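Chintase (Rhizomucor miehei, PDB 5YUQ) probably hydrolyses the beta-1,4 linkages of chitin as a family 18 glycoside hydrolase, with its active site in a tunnel. Local coordinates at residues Y314-F318 with S319-V323; Y305-D308 with I309-T312; Q260-D264 with S265-K269; P244-A247 with S248-L251; M354-D357 with E358-L362. All blocks are in the same frame, centred on the assembly; numbering follows the deposited sequence.

Contact 1: Y314-F318 with S319-V323; sequences YAYSF and SGSKV
Ser317 and Lys322 face each other as an antiparallel hydrogen-bonded pair near the tip of a beta hairpin, where a type II turn from Phe318 to Ser321 runs into a G1 beta bulge that sets both Ser321 and Lys322 against Ser317. The backbone bond from Ser317 N to Lys322 O is short, 2.8 Å, while the return bond from Lys322 N to Ser317 O is 3.0 Å. Gly320, at a phi of 83°, has a backbone shape that calls for glycine. Side chains add bonds on both faces. A chi1 of 170° carries Ser317 OG forward, beside its own carbonyl carbon, to Ser319 O at 2.8 Å, in the carbonyl plane and on a lone pair. Tyr316 is on the opposite face from Ser317. Its ring passes Lys322 O, 3.3 Å from CD1, and is backed by Pro244 and Ile245 of a nearby loop. Deeper in the hairpin, Val323 CG2 touches Tyr314 CD2 at 4.2 Å. Ser321 OG, also bonded to Thr241 OG1, lies in the plane of the Tyr316 ring and hydrogen-bonds Tyr316 OH at 2.8 Å.

Contact 2: Y305-D308 with I309-T312; sequences YWDD and ISKT
Asp307 and Ser310 make the tightest polar contact of this turn: Ser310 OG donates to Asp307 OD2 at 2.6 Å, on the anti lone pair of that oxygen. The same oxygen takes Ser310 N at 2.9 Å, this donor standing 54° out of the carboxylate plane, so one carboxylate oxygen grips a single residue through both its hydroxyl and its amide. Next to it, Asp308 and Lys311 lie side by side and point the same way. Lys311 is bent at its second torsion (chi2 -66°), which folds the chain back over Asp308 O and brings NZ to Asp308 OD1 for a salt bridge of 2.9 Å, again from above the carboxylate plane. A weak bond from Lys311 NZ to Asp308 O supplements it. Trp306 supplies the apolar part: the indole lies against the Lys311-Thr312 backbone, with CZ2 3.4 Å from Lys311 C and Thr312 C over one face.

Further out, Ala330, Ser331 and Asp334 of helix 329-341 pack on Trp306, and Tyr252 OH adds a weak bond to Asp307 OD2. The backbone pairs in register, Asp307 N meeting Thr312 O at 2.8 Å. The bonds Asp307 O receives from Lys311 N and Thr312 N are both weak. Lys311 and Thr312 thus both sit opposite Asp307, the hallmark of a G1 beta bulge closing a beta hairpin between strands 302-307 and 312-317.

Contact 3: Q260-D264 with S265-K269; sequences QIKGD and STDEK
Lys262, Gly263 and Asp264 all reach forward to the turn that follows them, and the two residues before them are held by strand 228-240. Gln260 comes first: NE2 donates to Ile261 O at 2.9 Å, in its own amide plane and on a carbonyl lone pair, and it also bonds Val238 O. Ile261 packs instead on Val238 and Lys240 of strand 228-240.

Lys262 is extended up to a bend at its last torsion (chi4 66°), and it slides past Asp267 in the opposite direction. Its ammonium meets the backbone of Asp267, not the carboxylate: NZ to O is 2.6 Å, from above the carbonyl plane. A water links Lys262 NZ with Ser265 O. At Gly263 the amide N donates to Asp267 OD2 at 2.7 Å, on the anti lone pair. That carboxylate is held further by Gly283 N at OD2 and Ser282 N at OD1.

Asp264 uses both carboxylate oxygens. Its OD1 accepts Thr266 OG1 at 2.5 Å on the syn lone pair and Thr266 N at 2.9 Å from 55° out of the carboxylate plane. OD2 is meanwhile taken by Ile286 N and Thr289 OG1, so both oxygens of this buried group are satisfied. The backbone turn is closed by Asp267 N to Asp264 O at 3.0 Å. The result is an Asx turn superposed on a type I beta turn, running on into an inverse gamma turn centred on Asp267, in the long connection between strands 228-240 and 284-286.

Contact 4: P244-A247 with S248-L251; sequences PITA and STGL
Thr246 and Thr249 both hold OG1 between their own N and carbonyl carbon (chi1 69° and 64°), and from there each hydroxyl meets an amide of the other segment. Thr246 OG1 accepts from Ser248 N at 3.1 Å, which makes an ST turn. In return Thr249 OG1 accepts from Thr246 N, also at 3.1 Å. The two side chains cross at about a right angle, with Thr249 CG2 resting 3.4 Å from Thr246 OG1. The backbone bond from Thr249 N to Thr246 O is weak. A water takes a firmer part, donating to Thr246 O at 2.6 Å and accepting from Gly250 N at 2.9 Å. Gly250 has a positive phi, 73°, as the chain leaves the turn. Ile245 lies across Thr249, its CG2 3.4 Å from OG1, and packs on Tyr316 and Val323, which join this loop to the hairpin of strands 312-317 and 322-325, and on Tyr305. Thr249 OG1 also donates to Gly250 O, in the carbonyl plane and on a lone pair. With its proton directed there, this hydroxyl has a lone pair left for Thr246 N, and a partly buried turn is knit together by neutral groups and one water without any charged side chain.

Contact 5: M354-D357 with E358-L362; sequences MDDD and ENTLL
The Asp355 carboxylate is met on both faces, Asp356 N and Leu361 N reaching OD1 from opposite sides of its plane. Leu361 N comes at 3.0 Å on the syn side, while Leu362 N reaches OD2 at 2.8 Å from above the plane. The Asp356 carboxylate forks around Thr360: Thr360 OG1 sits on the syn lone pair of OD2 at 2.6 Å, and Thr360 N meets OD1 at 3.0 Å in a nearly straight bond. Asp356 CG lies between the backbone N and carbonyl carbon (chi1 61°), swung in over the type I turn from Asp356 to Asn359. Asn359 occupies the N-cap position without a capping bond from its side chain; the amides of Thr360, Leu361 and Leu362 are taken by the two aspartates, whose negative charge probably favours the helix electrostatically. Glu358 OE1 comes within 3.5 Å of Asp356 OD1, a like-charge approach that the amide donors and Trp287 NE1, bonded to Asp356 OD2, may offset. One water joins Asp355 OD2 to Asn359 OD1. Asp357 turns outward to a salt bridge with Arg288. The turn thus leads from strand 346-350 into helix 360-363, with Leu361 packed on Phe234 of strand 228-240 and on Trp287 of helix 287-292.

In the fold
Contacts 1, 2 and 4 form one cluster, the centres of contacts 1 and 4 lying about 10 Å apart and those of contacts 2 and 4 about 12 Å. Tyr314 O and Tyr305 N, 2.7 Å apart, probably hydrogen-bond between the strands of contacts 1 and 2. Contact 3 touches contact 1 through Ile261 CD1 and Lys322 CG, 3.8 Å apart. Contact 5 stands separately, its nearest atoms about 6 Å from contact 3. The first four follow barrel strand 228-240 and precede strand 346-350, consistent with the alpha+beta insertion of many family 18 chitinases, which commonly walls the substrate cleft. DGLNLDWE, a variant of the family's catalytic DxxDxDxE motif, spans strand 101-105 and probably supplies the catalytic acid.

Contact 1: Y314-F318 with S319-V323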
# COMPACT_ATOMS: atom_id res chain seq x y z
N TYR A 314 8.32 16.78 -6.97
CA TYR A 314 9.25 15.91 -7.64
C TYR A 314 10.57 16.64 -7.75
O TYR A 314 10.62 17.85 -7.58
CB TYR A 314 8.74 15.45 -9.01
CG TYR A 314 8.55 16.56 -10.03
CD1 TYR A 314 7.40 17.34 -10.04
CD2 TYR A 314 9.50 16.79 -11.00
CE1 TYR A 314 7.21 18.33 -10.98
CE2 TYR A 314 9.33 17.78 -11.94
CZ TYR A 314 8.20 18.55 -11.92
OH TYR A 314 8.03 19.54 -12.86
N ALA A 315 11.64 15.89 -7.98
CA ALA A 315 12.96 16.50 -8.02
C ALA A 315 13.79 15.84 -9.09
O ALA A 315 13.62 14.66 -9.38
CB ALA A 315 13.63 16.39 -6.65
N TYR A 316 14.68 16.61 -9.70
CA TYR A 316 15.53 16.06 -10.73
C TYR A 316 17.00 16.16 -10.32
O TYR A 316 17.46 17.20 -9.86
CB TYR A 316 15.32 16.78 -12.06
CG TYR A 316 16.20 16.23 -13.16
CD1 TYR A 316 15.97 14.97 -13.70
CD2 TYR A 316 17.27 16.96 -13.65
CE1 TYR A 316 16.78 14.46 -14.71
CE2 TYR A 316 18.08 16.46 -14.65
CZ TYR A 316 17.83 15.21 -15.17
OH TYR A 316 18.65 14.72 -16.16
N SER A 317 17.72 15.05 -10.49
CA SER A 317 19.16 15.04 -10.28
C SER A 317 19.85 14.84 -11.61
O SER A 317 19.73 13.77 -12.21
CB SER A 317 19.55 13.91 -9.33
OG SER A 317 20.97 13.76 -9.30
N PHE A 318 20.59 15.85 -12.06
CA PHE A 318 21.28 15.75 -13.34
C PHE A 318 22.26 14.58 -13.28
O PHE A 318 22.42 13.83 -14.23
CB PHE A 318 21.99 17.07 -13.67
CG PHE A 318 22.52 17.12 -15.07
CD1 PHE A 318 21.74 17.59 -16.12
CD2 PHE A 318 23.80 16.67 -15.35
CE1 PHE A 318 22.23 17.62 -17.41
CE2 PHE A 318 24.30 16.69 -16.63
CZ PHE A 318 23.52 17.16 -17.67
N SER A 319 22.90 14.43 -12.12
CA SER A 319 23.75 13.27 -11.88
C SER A 319 22.90 12.00 -11.83
O SER A 319 22.07 11.83 -10.95
CB SER A 319 24.52 13.43 -10.57
OG SER A 319 25.28 12.27 -10.28
N GLY A 320 23.12 11.11 -12.80
CA GLY A 320 22.33 9.90 -12.93
C GLY A 320 21.02 10.11 -13.67
O GLY A 320 20.27 9.15 -13.90
N SER A 321 20.74 11.36 -14.05
CA SER A 321 19.51 11.75 -14.74
C SER A 321 18.28 11.14 -14.09
O SER A 321 17.44 10.53 -14.74
CB SER A 321 19.55 11.39 -16.23
OG SER A 321 18.52 12.08 -16.94
N LYS A 322 18.17 11.33 -12.78
CA LYS A 322 17.11 10.71 -12.00
C LYS A 322 16.00 11.70 -11.70
O LYS A 322 16.27 12.82 -11.27
CB LYS A 322 17.68 10.21 -10.67
CG LYS A 322 18.96 9.42 -10.82
CD LYS A 322 19.34 8.70 -9.53
CE LYS A 322 19.87 9.64 -8.48
NZ LYS A 322 20.71 8.91 -7.49
N VAL A 323 14.76 11.28 -11.89
CA VAL A 323 13.63 12.02 -11.34
C VAL A 323 13.08 11.27 -10.13
O VAL A 323 12.88 10.06 -10.18
CB VAL A 323 12.52 12.28 -12.38
CG1 VAL A 323 12.01 10.97 -12.97
CG2 VAL A 323 11.39 13.08 -11.75
O HOH W 1 23.00 16.36 -9.89

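Contact 2: Y305-D308 with I309-T312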
# COMPACT_ATOMS: atom_id res chain seq x y z
N TYR A 305 10.68 20.52 -7.68
CA TYR A 305 9.54 21.11 -8.38
C TYR A 305 8.26 20.65 -7.71
O TYR A 305 8.27 19.79 -6.83
CB TYR A 305 9.51 20.64 -9.83
CG TYR A 305 10.74 20.99 -10.64
CD1 TYR A 305 10.82 22.21 -11.31
CD2 TYR A 305 11.80 20.11 -10.75
CE1 TYR A 305 11.94 22.54 -12.06
CE2 TYR A 305 12.93 20.44 -11.50
CZ TYR A 305 12.98 21.65 -12.15
OH TYR A 305 14.09 21.98 -12.90
N TRP A 306 7.14 21.22 -8.14
CA TRP A 306 5.84 20.77 -7.69
C TRP A 306 5.02 20.48 -8.92
O TRP A 306 5.03 21.27 -9.86
CB TRP A 306 5.15 21.84 -6.85
CG TRP A 306 3.75 21.48 -6.41
CD1 TRP A 306 2.58 21.82 -7.04
CD2 TRP A 306 3.38 20.74 -5.24
NE1 TRP A 306 1.51 21.32 -6.32
CE2 TRP A 306 1.98 20.66 -5.22
CE3 TRP A 306 4.11 20.15 -4.21
CZ2 TRP A 306 1.29 20.00 -4.20
CZ3 TRP A 306 3.43 19.50 -3.20
CH2 TRP A 306 2.03 19.44 -3.19
N ASP A 307 4.33 19.35 -8.93
CA ASP A 307 3.45 19.04 -10.03
C ASP A 307 2.02 19.41 -9.64
O ASP A 307 1.41 18.76 -8.79
CB ASP A 307 3.52 17.57 -10.40
CG ASP A 307 2.56 17.22 -11.51
OD1 ASP A 307 2.60 17.90 -12.56
OD2 ASP A 307 1.76 16.27 -11.35
N ASP A 308 1.49 20.46 -10.27
CA ASP A 308 0.16 20.95 -9.93
C ASP A 308 -0.95 19.96 -10.29
O ASP A 308 -1.98 19.94 -9.64
CB ASP A 308 -0.10 22.31 -10.56
CG ASP A 308 -1.37 22.97 -10.04
OD1 ASP A 308 -1.60 22.95 -8.81
OD2 ASP A 308 -2.15 23.49 -10.87
N ILE A 309 -0.75 19.13 -11.32
CA ILE A 309 -1.78 18.15 -11.68
C ILE A 309 -1.99 17.10 -10.59
O ILE A 309 -3.11 16.89 -10.12
CB ILE A 309 -1.47 17.47 -13.02
CG1 ILE A 309 -1.74 18.43 -14.18
CG2 ILE A 309 -2.32 16.21 -13.18
CD1 ILE A 309 -1.27 17.92 -15.53
N SER A 310 -0.90 16.46 -10.17
CA SER A 310 -0.97 15.35 -9.22
C SER A 310 -0.93 15.81 -7.78
O SER A 310 -1.19 15.02 -6.87
CB SER A 310 0.16 14.34 -9.47
OG SER A 310 1.42 14.91 -9.17
N LYS A 311 -0.62 17.09 -7.57
CA LYS A 311 -0.42 17.67 -6.24
C LYS A 311 0.67 16.95 -5.47
O LYS A 311 0.49 16.61 -4.31
CB LYS A 311 -1.72 17.66 -5.42
CG LYS A 311 -2.95 18.15 -6.16
CD LYS A 311 -2.82 19.62 -6.51
CE LYS A 311 -4.01 20.06 -7.36
NZ LYS A 311 -3.86 21.45 -7.88
N THR A 312 1.82 16.74 -6.12
CA THR A 312 2.97 16.09 -5.47
C THR A 312 4.27 16.76 -5.88
O THR A 312 4.36 17.32 -6.98
CB THR A 312 3.07 14.59 -5.83
OG1 THR A 312 3.19 14.44 -7.25
CG2 THR A 312 1.85 13.82 -5.35

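Contact 3: Q260-D264 with S265-K269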
# COMPACT_ATOMS: atom_id res chain seq x y z
N GLN A 260 14.86 -0.93 -13.71
CA GLN A 260 14.64 0.04 -12.64
C GLN A 260 15.94 0.38 -11.92
O GLN A 260 16.60 -0.51 -11.38
CB GLN A 260 13.62 -0.51 -11.64
CG GLN A 260 13.42 0.39 -10.42
CD GLN A 260 12.90 1.75 -10.80
OE1 GLN A 260 11.84 1.87 -11.43
NE2 GLN A 260 13.63 2.80 -10.43
N ILE A 261 16.31 1.66 -11.91
CA ILE A 261 17.51 2.08 -11.21
C ILE A 261 17.29 2.04 -9.69
O ILE A 261 16.16 2.14 -9.21
CB ILE A 261 17.97 3.49 -11.62
CG1 ILE A 261 16.85 4.52 -11.41
CG2 ILE A 261 18.45 3.50 -13.07
CD1 ILE A 261 17.36 5.97 -11.39
N LYS A 262 18.39 1.88 -8.96
CA LYS A 262 18.36 1.85 -7.50
C LYS A 262 17.95 3.20 -6.94
O LYS A 262 18.36 4.25 -7.44
CB LYS A 262 19.74 1.47 -6.98
CG LYS A 262 19.84 1.33 -5.47
CD LYS A 262 21.30 1.13 -5.06
CE LYS A 262 21.47 1.05 -3.55
NZ LYS A 262 20.82 -0.14 -2.96
N GLY A 263 17.15 3.17 -5.88
CA GLY A 263 16.80 4.36 -5.13
C GLY A 263 17.83 4.64 -4.05
O GLY A 263 19.01 4.84 -4.36
N ASP A 264 17.40 4.66 -2.79
CA ASP A 264 18.34 4.93 -1.71
C ASP A 264 18.91 3.65 -1.11
O ASP A 264 18.80 2.58 -1.70
CB ASP A 264 17.72 5.83 -0.63
CG ASP A 264 16.60 5.15 0.13
OD1 ASP A 264 16.39 3.92 -0.03
OD2 ASP A 264 15.91 5.84 0.90
N SER A 265 19.52 3.76 0.07
CA SER A 265 20.17 2.62 0.71
C SER A 265 19.19 1.52 1.12
O SER A 265 19.59 0.38 1.33
CB SER A 265 20.97 3.08 1.93
OG SER A 265 20.12 3.60 2.94
N THR A 266 17.91 1.87 1.25
CA THR A 266 16.89 0.89 1.61
C THR A 266 16.50 0.03 0.41
O THR A 266 15.82 -0.98 0.56
CB THR A 266 15.61 1.54 2.16
OG1 THR A 266 14.92 2.24 1.11
CG2 THR A 266 15.92 2.49 3.30
N ASP A 267 16.94 0.45 -0.78
CA ASP A 267 16.55 -0.25 -2.01
C ASP A 267 17.53 -1.36 -2.36
O ASP A 267 18.42 -1.19 -3.20
CB ASP A 267 16.42 0.75 -3.17
CG ASP A 267 15.86 0.11 -4.43
OD1 ASP A 267 15.39 -1.04 -4.38
OD2 ASP A 267 15.88 0.79 -5.48
N GLU A 268 17.37 -2.50 -1.70
CA GLU A 268 18.20 -3.66 -1.94
C GLU A 268 17.64 -4.43 -3.12
O GLU A 268 16.42 -4.55 -3.29
CB GLU A 268 18.21 -4.58 -0.72
CG GLU A 268 18.91 -4.02 0.51
CD GLU A 268 18.81 -4.97 1.70
OE1 GLU A 268 17.89 -5.81 1.72
OE2 GLU A 268 19.66 -4.87 2.61
N LYS A 269 18.53 -4.98 -3.94
CA LYS A 269 18.10 -5.82 -5.05
C LYS A 269 17.42 -7.05 -4.48
O LYS A 269 17.88 -7.63 -3.50
CB LYS A 269 19.30 -6.23 -5.91
CG LYS A 269 19.18 -5.75 -7.34
CD LYS A 269 20.39 -6.16 -8.16
CE LYS A 269 20.23 -5.68 -9.59
NZ LYS A 269 21.34 -6.14 -10.48
O HOH W 2 21.92 -0.44 -0.24

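Contact 4: P244-A247 with S248-L251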
# COMPACT_ATOMS: atom_id res chain seq x y z
N PRO A 244 17.19 15.54 -19.71
CA PRO A 244 17.05 16.24 -18.43
C PRO A 244 15.67 16.85 -18.21
O PRO A 244 14.98 17.21 -19.17
CB PRO A 244 18.11 17.35 -18.52
CG PRO A 244 19.14 16.78 -19.48
CD PRO A 244 18.35 16.02 -20.49
N ILE A 245 15.27 16.95 -16.95
CA ILE A 245 14.10 17.72 -16.58
C ILE A 245 14.55 19.16 -16.35
O ILE A 245 15.63 19.40 -15.80
CB ILE A 245 13.41 17.13 -15.34
CG1 ILE A 245 12.58 15.92 -15.75
CG2 ILE A 245 12.55 18.18 -14.63
CD1 ILE A 245 11.87 15.25 -14.59
N THR A 246 13.75 20.11 -16.81
CA THR A 246 14.02 21.52 -16.60
C THR A 246 12.77 22.21 -16.09
O THR A 246 11.76 21.57 -15.81
CB THR A 246 14.46 22.22 -17.91
OG1 THR A 246 13.35 22.29 -18.81
CG2 THR A 246 15.61 21.47 -18.57
N ALA A 247 12.83 23.53 -15.97
CA ALA A 247 11.67 24.30 -15.54
C ALA A 247 10.55 24.22 -16.57
O ALA A 247 9.39 24.49 -16.26
CB ALA A 247 12.05 25.75 -15.31
N SER A 248 10.91 23.85 -17.80
CA SER A 248 9.96 23.82 -18.91
C SER A 248 9.33 22.45 -19.16
O SER A 248 8.26 22.37 -19.75
CB SER A 248 10.63 24.28 -20.20
OG SER A 248 10.91 25.66 -20.18
N THR A 249 9.99 21.38 -18.72
CA THR A 249 9.56 20.04 -19.11
C THR A 249 8.40 19.51 -18.30
O THR A 249 7.60 18.72 -18.80
CB THR A 249 10.68 19.02 -19.01
OG1 THR A 249 11.07 18.88 -17.64
CG2 THR A 249 11.88 19.43 -19.86
N GLY A 250 8.32 19.91 -17.04
CA GLY A 250 7.37 19.31 -16.12
C GLY A 250 7.85 17.92 -15.77
O GLY A 250 8.98 17.53 -16.10
N LEU A 251 6.98 17.16 -15.10
CA LEU A 251 7.32 15.83 -14.61
C LEU A 251 7.22 14.75 -15.68
O LEU A 251 7.98 13.79 -15.67
CB LEU A 251 6.39 15.47 -13.44
CG LEU A 251 6.36 14.02 -12.96
CD1 LEU A 251 7.70 13.61 -12.35
CD2 LEU A 251 5.22 13.81 -11.94
O HOH W 3 9.46 21.28 -14.73

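Contact 5: M354-D357 with E358-L362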
# COMPACT_ATOMS: atom_id res chain seq x y z
N MET A 354 9.69 4.84 7.96
CA MET A 354 10.22 5.70 6.91
C MET A 354 10.21 7.19 7.23
O MET A 354 10.85 7.94 6.59
CB MET A 354 9.51 5.49 5.55
CG MET A 354 9.54 4.08 5.07
SD MET A 354 8.53 4.07 3.51
CE MET A 354 8.83 2.37 2.95
N ASP A 355 9.43 7.55 8.24
CA ASP A 355 9.33 8.95 8.64
C ASP A 355 10.63 9.38 9.31
O ASP A 355 11.41 8.54 9.77
CB ASP A 355 8.16 9.13 9.62
CG ASP A 355 7.58 10.53 9.58
OD1 ASP A 355 8.15 11.42 8.90
OD2 ASP A 355 6.56 10.75 10.24
N ASP A 356 10.86 10.68 9.36
CA ASP A 356 12.04 11.19 10.07
C ASP A 356 11.81 11.22 11.58
O ASP A 356 10.72 10.89 12.07
CB ASP A 356 12.47 12.56 9.51
CG ASP A 356 11.40 13.63 9.66
OD1 ASP A 356 10.62 13.58 10.64
OD2 ASP A 356 11.36 14.54 8.80
N ASP A 357 12.83 11.60 12.33
CA ASP A 357 12.74 11.59 13.78
C ASP A 357 11.80 12.67 14.30
O ASP A 357 11.36 12.63 15.45
CB ASP A 357 14.13 11.75 14.38
CG ASP A 357 15.00 10.53 14.19
OD1 ASP A 357 14.47 9.45 13.86
OD2 ASP A 357 16.23 10.64 14.41
N GLU A 358 11.49 13.65 13.46
CA GLU A 358 10.57 14.71 13.84
C GLU A 358 9.12 14.40 13.49
O GLU A 358 8.24 15.23 13.70
CB GLU A 358 10.98 16.03 13.17
CG GLU A 358 12.35 16.56 13.60
CD GLU A 358 13.51 15.76 13.01
OE1 GLU A 358 13.41 15.29 11.86
OE2 GLU A 358 14.53 15.59 13.72
N ASN A 359 8.87 13.20 12.96
CA ASN A 359 7.53 12.79 12.56
C ASN A 359 6.92 13.75 11.55
O ASN A 359 5.72 14.00 11.58
CB ASN A 359 6.58 12.68 13.77
CG ASN A 359 7.18 11.90 14.93
OD1 ASN A 359 7.35 10.68 14.86
ND2 ASN A 359 7.47 12.61 16.03
N THR A 360 7.74 14.29 10.65
CA THR A 360 7.26 15.26 9.66
C THR A 360 6.05 14.75 8.87
O THR A 360 5.03 15.44 8.78
CB THR A 360 8.36 15.66 8.67
OG1 THR A 360 9.45 16.25 9.39
CG2 THR A 360 7.83 16.66 7.66
N LEU A 361 6.16 13.55 8.31
CA LEU A 361 5.08 13.02 7.49
C LEU A 361 3.89 12.55 8.32
O LEU A 361 2.75 12.76 7.93
CB LEU A 361 5.57 11.89 6.58
CG LEU A 361 6.67 12.31 5.60
CD1 LEU A 361 6.85 11.21 4.59
CD2 LEU A 361 6.34 13.63 4.92
N LEU A 362 4.14 11.94 9.48
CA LEU A 362 3.03 11.50 10.32
C LEU A 362 2.27 12.70 10.88
O LEU A 362 1.04 12.68 10.95
CB LEU A 362 3.52 10.58 11.44
CG LEU A 362 2.47 9.99 12.39
CD1 LEU A 362 1.39 9.23 11.63
CD2 LEU A 362 3.14 9.09 13.42
O HOH W 4 6.59 9.43 12.63